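Local coordinates for glyoxylate-induced Protein (Pseudomonas aeruginosa, PDB 1SQ4), which is of uncertain function but is built as a double cupin barrel and may act as a ureidoglycine aminohydrolase, at residues Ala65-Gln70 with Ile141-Gln146; His192-Asn197 with Leu262-Asn267. All coordinates share one frame; numbering follows the deposited sequence.

Interaction 1. Residues Ala65-Gln70 with Ile141-Gln146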
# COMPACT_ATOMS: atom_id res chain seq x y z
N ALA A 65 1.73 -1.01 -25.49
CA ALA A 65 1.02 -2.27 -25.64
C ALA A 65 0.07 -2.24 -26.83
O ALA A 65 -1.07 -2.68 -26.74
CB ALA A 65 0.25 -2.58 -24.37
N GLU A 66 0.55 -1.70 -27.94
CA GLU A 66 -0.26 -1.64 -29.14
C GLU A 66 0.49 -2.29 -30.28
O GLU A 66 0.18 -2.07 -31.44
CB GLU A 66 -0.56 -0.19 -29.49
CG GLU A 66 -1.11 0.62 -28.34
CD GLU A 66 -1.35 2.05 -28.75
OE1 GLU A 66 -2.25 2.28 -29.59
OE2 GLU A 66 -0.63 2.95 -28.24
N THR A 67 1.50 -3.09 -29.96
CA THR A 67 2.27 -3.74 -31.00
C THR A 67 1.51 -4.94 -31.56
O THR A 67 1.43 -5.12 -32.78
CB THR A 67 3.62 -4.24 -30.49
OG1 THR A 67 4.40 -3.13 -30.05
CG2 THR A 67 4.36 -4.97 -31.59
N PHE A 68 0.96 -5.75 -30.68
CA PHE A 68 0.25 -6.94 -31.11
C PHE A 68 -1.24 -6.85 -30.85
O PHE A 68 -1.72 -6.04 -30.06
CB PHE A 68 0.80 -8.18 -30.39
CG PHE A 68 2.16 -8.61 -30.86
CD1 PHE A 68 2.33 -9.18 -32.12
CD2 PHE A 68 3.26 -8.51 -30.02
CE1 PHE A 68 3.59 -9.63 -32.55
CE2 PHE A 68 4.51 -8.95 -30.43
CZ PHE A 68 4.68 -9.52 -31.70
N SER A 69 -1.97 -7.70 -31.55
CA SER A 69 -3.40 -7.80 -31.40
C SER A 69 -3.67 -9.30 -31.49
O SER A 69 -3.11 -10.01 -32.33
CB SER A 69 -4.11 -7.02 -32.52
OG SER A 69 -4.70 -7.88 -33.48
N GLN A 70 -4.50 -9.80 -30.58
CA GLN A 70 -4.82 -11.21 -30.56
C GLN A 70 -6.32 -11.39 -30.50
O GLN A 70 -7.01 -10.69 -29.75
CB GLN A 70 -4.16 -11.86 -29.34
CG GLN A 70 -4.57 -13.28 -29.06
CD GLN A 70 -3.93 -13.84 -27.80
OE1 GLN A 70 -3.48 -13.09 -26.92
NE2 GLN A 70 -3.90 -15.17 -27.69
N ILE A 141 -3.20 -13.77 -34.31
CA ILE A 141 -2.28 -12.78 -33.80
C ILE A 141 -1.82 -11.84 -34.92
O ILE A 141 -1.28 -12.29 -35.93
CB ILE A 141 -1.09 -13.50 -33.16
CG1 ILE A 141 -1.61 -14.44 -32.08
CG2 ILE A 141 -0.14 -12.50 -32.57
CD1 ILE A 141 -0.59 -15.41 -31.56
N ARG A 142 -2.02 -10.54 -34.72
CA ARG A 142 -1.66 -9.54 -35.73
C ARG A 142 -0.59 -8.55 -35.32
O ARG A 142 -0.44 -8.23 -34.13
CB ARG A 142 -2.90 -8.75 -36.17
CG ARG A 142 -3.95 -9.59 -36.90
CD ARG A 142 -5.29 -8.88 -37.04
NE ARG A 142 -5.34 -7.85 -38.07
CZ ARG A 142 -5.26 -6.54 -37.83
NH1 ARG A 142 -5.12 -6.11 -36.58
NH2 ARG A 142 -5.36 -5.68 -38.83
N LYS A 143 0.14 -8.05 -36.31
CA LYS A 143 1.18 -7.06 -36.08
C LYS A 143 1.58 -6.41 -37.38
O LYS A 143 1.58 -7.05 -38.43
CB LYS A 143 2.44 -7.69 -35.47
CG LYS A 143 3.63 -6.73 -35.35
CD LYS A 143 4.90 -7.53 -35.08
CE LYS A 143 6.14 -6.67 -34.81
NZ LYS A 143 6.42 -5.59 -35.79
N HIS A 144 1.92 -5.14 -37.33
CA HIS A 144 2.36 -4.48 -38.53
C HIS A 144 3.80 -4.95 -38.74
O HIS A 144 4.66 -4.81 -37.86
CB HIS A 144 2.30 -2.96 -38.36
CG HIS A 144 0.92 -2.40 -38.48
ND1 HIS A 144 0.57 -1.17 -37.95
CD2 HIS A 144 -0.20 -2.87 -39.08
CE1 HIS A 144 -0.69 -0.92 -38.23
NE2 HIS A 144 -1.19 -1.93 -38.91
N TYR A 145 4.03 -5.54 -39.90
CA TYR A 145 5.34 -6.04 -40.26
C TYR A 145 6.31 -4.90 -40.50
O TYR A 145 5.94 -3.87 -41.06
CB TYR A 145 5.24 -6.91 -41.52
CG TYR A 145 6.57 -7.44 -41.99
CD1 TYR A 145 7.22 -6.88 -43.10
CD2 TYR A 145 7.22 -8.48 -41.30
CE1 TYR A 145 8.47 -7.34 -43.50
CE2 TYR A 145 8.48 -8.94 -41.71
CZ TYR A 145 9.09 -8.35 -42.80
OH TYR A 145 10.34 -8.75 -43.19
N GLN A 146 7.54 -5.07 -40.06
CA GLN A 146 8.53 -4.03 -40.25
C GLN A 146 9.50 -4.43 -41.36
O GLN A 146 10.29 -5.36 -41.21
CB GLN A 146 9.29 -3.77 -38.97
CG GLN A 146 10.28 -2.64 -39.09
CD GLN A 146 10.83 -2.21 -37.75
OE1 GLN A 146 11.71 -1.34 -37.67
NE2 GLN A 146 10.30 -2.82 -36.67
O HOH W 1 2.21 -3.23 -34.73
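Ser69 and Gln70 pair antiparallel with Arg142 and Ile141 between strands 69-76 and 136-144, a buried contact in the first cupin barrel, and Phe68 packs beside Lys143. Ser69 and Arg142 form the hydrogen-bonded pair. Arg142 N gives a nearly straight bond (170°) to Ser69 O at 2.7 Å, and Ser69 N reaches Arg142 O at 3.0 Å with more bend. One residue on, Gln70 and Ile141 make a non-hydrogen-bonded pair, with Ile141 CA 3.2 Å from Ser69 O in a CA-H...O contact. These are neighbouring strands of the antiparallel cupin sheet, and their side chains alternate between its faces. On the Ser69 and Arg142 face, Ser69 OG lies 3.4 Å from Arg142 CB and sits at the guanidinium edge without a hydrogen bond; Arg142 NH2 pairs instead with Glu85. Next to this pair along the chain, Phe68 puts its CE1 3.5 Å from Lys143 CD, the two side chains crossing at a slant, while Thr67 CG2 covers part of one ring face. Lys143 leaves with CG anti to the backbone N (chi1 173°) and stays extended as far as a bend at chi4, which carries NZ to His144 O, 2.8 Å away, and to a salt bridge with Asp190. Beyond the paired residues a water takes over, donating to Thr67 O at 2.8 Å and accepting from His144 N.

Interaction 2. Residues His192-Asn197 with Leu262-Asn267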
# COMPACT_ATOMS: atom_id res chain seq x y z
N HIS A 192 7.96 -13.73 -33.41
CA HIS A 192 7.92 -15.15 -33.19
C HIS A 192 6.68 -15.46 -32.37
O HIS A 192 6.31 -14.70 -31.47
CB HIS A 192 9.17 -15.62 -32.43
CG HIS A 192 10.44 -15.54 -33.21
ND1 HIS A 192 11.68 -15.49 -32.59
CD2 HIS A 192 10.69 -15.55 -34.54
CE1 HIS A 192 12.63 -15.48 -33.51
NE2 HIS A 192 12.06 -15.51 -34.70
N VAL A 193 6.03 -16.56 -32.70
CA VAL A 193 4.86 -17.03 -31.98
C VAL A 193 5.20 -18.49 -31.73
O VAL A 193 5.07 -19.33 -32.62
CB VAL A 193 3.57 -16.93 -32.84
CG1 VAL A 193 2.36 -17.35 -32.02
CG2 VAL A 193 3.38 -15.52 -33.34
N ASN A 194 5.68 -18.80 -30.52
CA ASN A 194 6.05 -20.18 -30.17
C ASN A 194 5.16 -20.69 -29.05
O ASN A 194 4.22 -20.01 -28.64
CB ASN A 194 7.50 -20.26 -29.69
CG ASN A 194 8.45 -19.44 -30.54
OD1 ASN A 194 8.53 -19.62 -31.77
ND2 ASN A 194 9.20 -18.55 -29.89
N ILE A 195 5.46 -21.89 -28.57
CA ILE A 195 4.73 -22.48 -27.46
C ILE A 195 5.77 -22.95 -26.46
O ILE A 195 6.66 -23.73 -26.80
CB ILE A 195 3.90 -23.68 -27.89
CG1 ILE A 195 2.99 -23.30 -29.04
CG2 ILE A 195 3.06 -24.18 -26.70
CD1 ILE A 195 2.12 -24.43 -29.53
N VAL A 196 5.67 -22.45 -25.23
CA VAL A 196 6.61 -22.82 -24.19
C VAL A 196 6.04 -24.04 -23.47
O VAL A 196 4.89 -24.03 -23.04
CB VAL A 196 6.80 -21.66 -23.21
CG1 VAL A 196 7.87 -22.00 -22.19
CG2 VAL A 196 7.15 -20.41 -23.99
N ASN A 197 6.85 -25.09 -23.36
CA ASN A 197 6.42 -26.32 -22.71
C ASN A 197 7.12 -26.59 -21.38
O ASN A 197 8.35 -26.62 -21.31
CB ASN A 197 6.69 -27.50 -23.62
CG ASN A 197 6.37 -27.22 -25.05
OD1 ASN A 197 5.25 -26.86 -25.39
ND2 ASN A 197 7.36 -27.37 -25.91
N LEU A 262 3.04 -18.12 -26.92
CA LEU A 262 3.75 -16.87 -26.66
C LEU A 262 4.09 -16.14 -27.94
O LEU A 262 4.53 -16.75 -28.92
CB LEU A 262 5.04 -17.17 -25.89
CG LEU A 262 6.03 -16.03 -25.58
CD1 LEU A 262 6.98 -16.49 -24.50
CD2 LEU A 262 6.80 -15.62 -26.83
N TYR A 263 3.91 -14.83 -27.93
CA TYR A 263 4.22 -14.00 -29.09
C TYR A 263 5.03 -12.78 -28.68
O TYR A 263 4.75 -12.17 -27.65
CB TYR A 263 2.94 -13.58 -29.83
CG TYR A 263 1.84 -12.97 -28.98
CD1 TYR A 263 1.76 -11.60 -28.78
CD2 TYR A 263 0.85 -13.78 -28.43
CE1 TYR A 263 0.70 -11.04 -28.04
CE2 TYR A 263 -0.21 -13.23 -27.69
CZ TYR A 263 -0.28 -11.87 -27.50
OH TYR A 263 -1.34 -11.34 -26.79
N LYS A 264 6.05 -12.46 -29.48
CA LYS A 264 6.94 -11.33 -29.24
C LYS A 264 7.53 -10.82 -30.56
O LYS A 264 7.56 -11.54 -31.55
CB LYS A 264 8.10 -11.75 -28.33
CG LYS A 264 8.70 -13.08 -28.74
CD LYS A 264 9.97 -13.42 -28.00
CE LYS A 264 10.49 -14.76 -28.49
NZ LYS A 264 11.85 -15.05 -27.97
N ASP A 265 7.99 -9.57 -30.54
CA ASP A 265 8.59 -8.94 -31.71
C ASP A 265 10.11 -8.98 -31.53
O ASP A 265 10.62 -8.72 -30.44
CB ASP A 265 8.11 -7.49 -31.85
CG ASP A 265 8.32 -6.67 -30.59
OD1 ASP A 265 7.70 -6.98 -29.55
OD2 ASP A 265 9.12 -5.70 -30.64
N VAL A 266 10.81 -9.32 -32.61
CA VAL A 266 12.26 -9.46 -32.58
C VAL A 266 12.99 -9.13 -33.88
O VAL A 266 12.38 -8.73 -34.86
CB VAL A 266 12.63 -10.90 -32.22
CG1 VAL A 266 12.21 -11.21 -30.78
CG2 VAL A 266 11.94 -11.85 -33.18
N ASN A 267 14.31 -9.32 -33.86
CA ASN A 267 15.18 -9.09 -35.01
C ASN A 267 15.04 -7.72 -35.63
O ASN A 267 15.23 -7.56 -36.84
CB ASN A 267 14.94 -10.15 -36.07
CG ASN A 267 15.06 -11.53 -35.53
OD1 ASN A 267 15.74 -11.76 -34.54
ND2 ASN A 267 14.41 -12.48 -36.18
O HOH W 2 13.03 -16.54 -29.89
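The His192 imidazole carries Val266 CG2 over one face, 3.7 Å from the ring centroid and 12° off the normal, a clear CH-pi contact. Lys264 CE lies near the plane at its edge. The amide of Asn267 is turned 80° to the ring and does not bond it, its ND2 being hydrogen-bonded to His189 O. The other flat group, the Tyr263 ring, leads away from strand 191-198 to an edge-to-face stack with Phe68, and its OH bonds to Gln70.

The backbones beneath belong to the second cupin barrel, where strands 191-198 and 258-265 are antiparallel neighbours. Four hydrogen bonds tie them, two around the His192-Lys264 pair and two around Asn194-Leu262; among them His192 N meets Lys264 O at 2.9 Å and Leu262 N meets Asn194 O at 2.8 Å. Val193 and Tyr263 face each other between these pairs without hydrogen bonds, flanked by CA-H...O contacts from Val193 CA to Leu262 O and from Tyr263 CA to His192 O.

The two faces of the sheet differ in character. Val193 and Tyr263 share one, with Val193 CG2 4.0 Å from Tyr263 CB, and both touch Ile141 of the first barrel, so this face helps join the two cupin domains. His192, Asn194, Leu262 and Lys264 line the other. A thiocyanate ion, probably from the crystallisation liquor, lies about 4 Å from the Asn194 side chain and may mark a pocket on this side. Farther along the strand, Val196 CG2 packs 4.0 Å from Leu262 CD1. Lys264 starts with CG wedged between its backbone N and carbonyl carbon (chi1 45°), then runs out fully extended past the His192 edge, and its NZ donates to a water at 2.7 Å that also lies 3.2 Å from His192 ND1.

Overall arrangement
Interactions 1 and 2 join equivalent kinds of element, antiparallel neighbours in the first and second cupin barrels, and both are buried. Their centres lie 12 Å apart, and they meet directly where the barrels pack: Ile141 CD1 is 3.6 Å from Val193 CG1, and Phe68 slides its CZ against the backbone of Lys264 and Asp265. At 65-70 with 141-146 the pairing comprises two bridges, against three in interaction 2. The touching residues of interaction 1 are all buried, its charged ends go to Glu85 and Asp190, and a second subunit packs on Thr67, Ser69 and Arg142; interaction 2 has a largely polar face that includes the partly exposed Lys264.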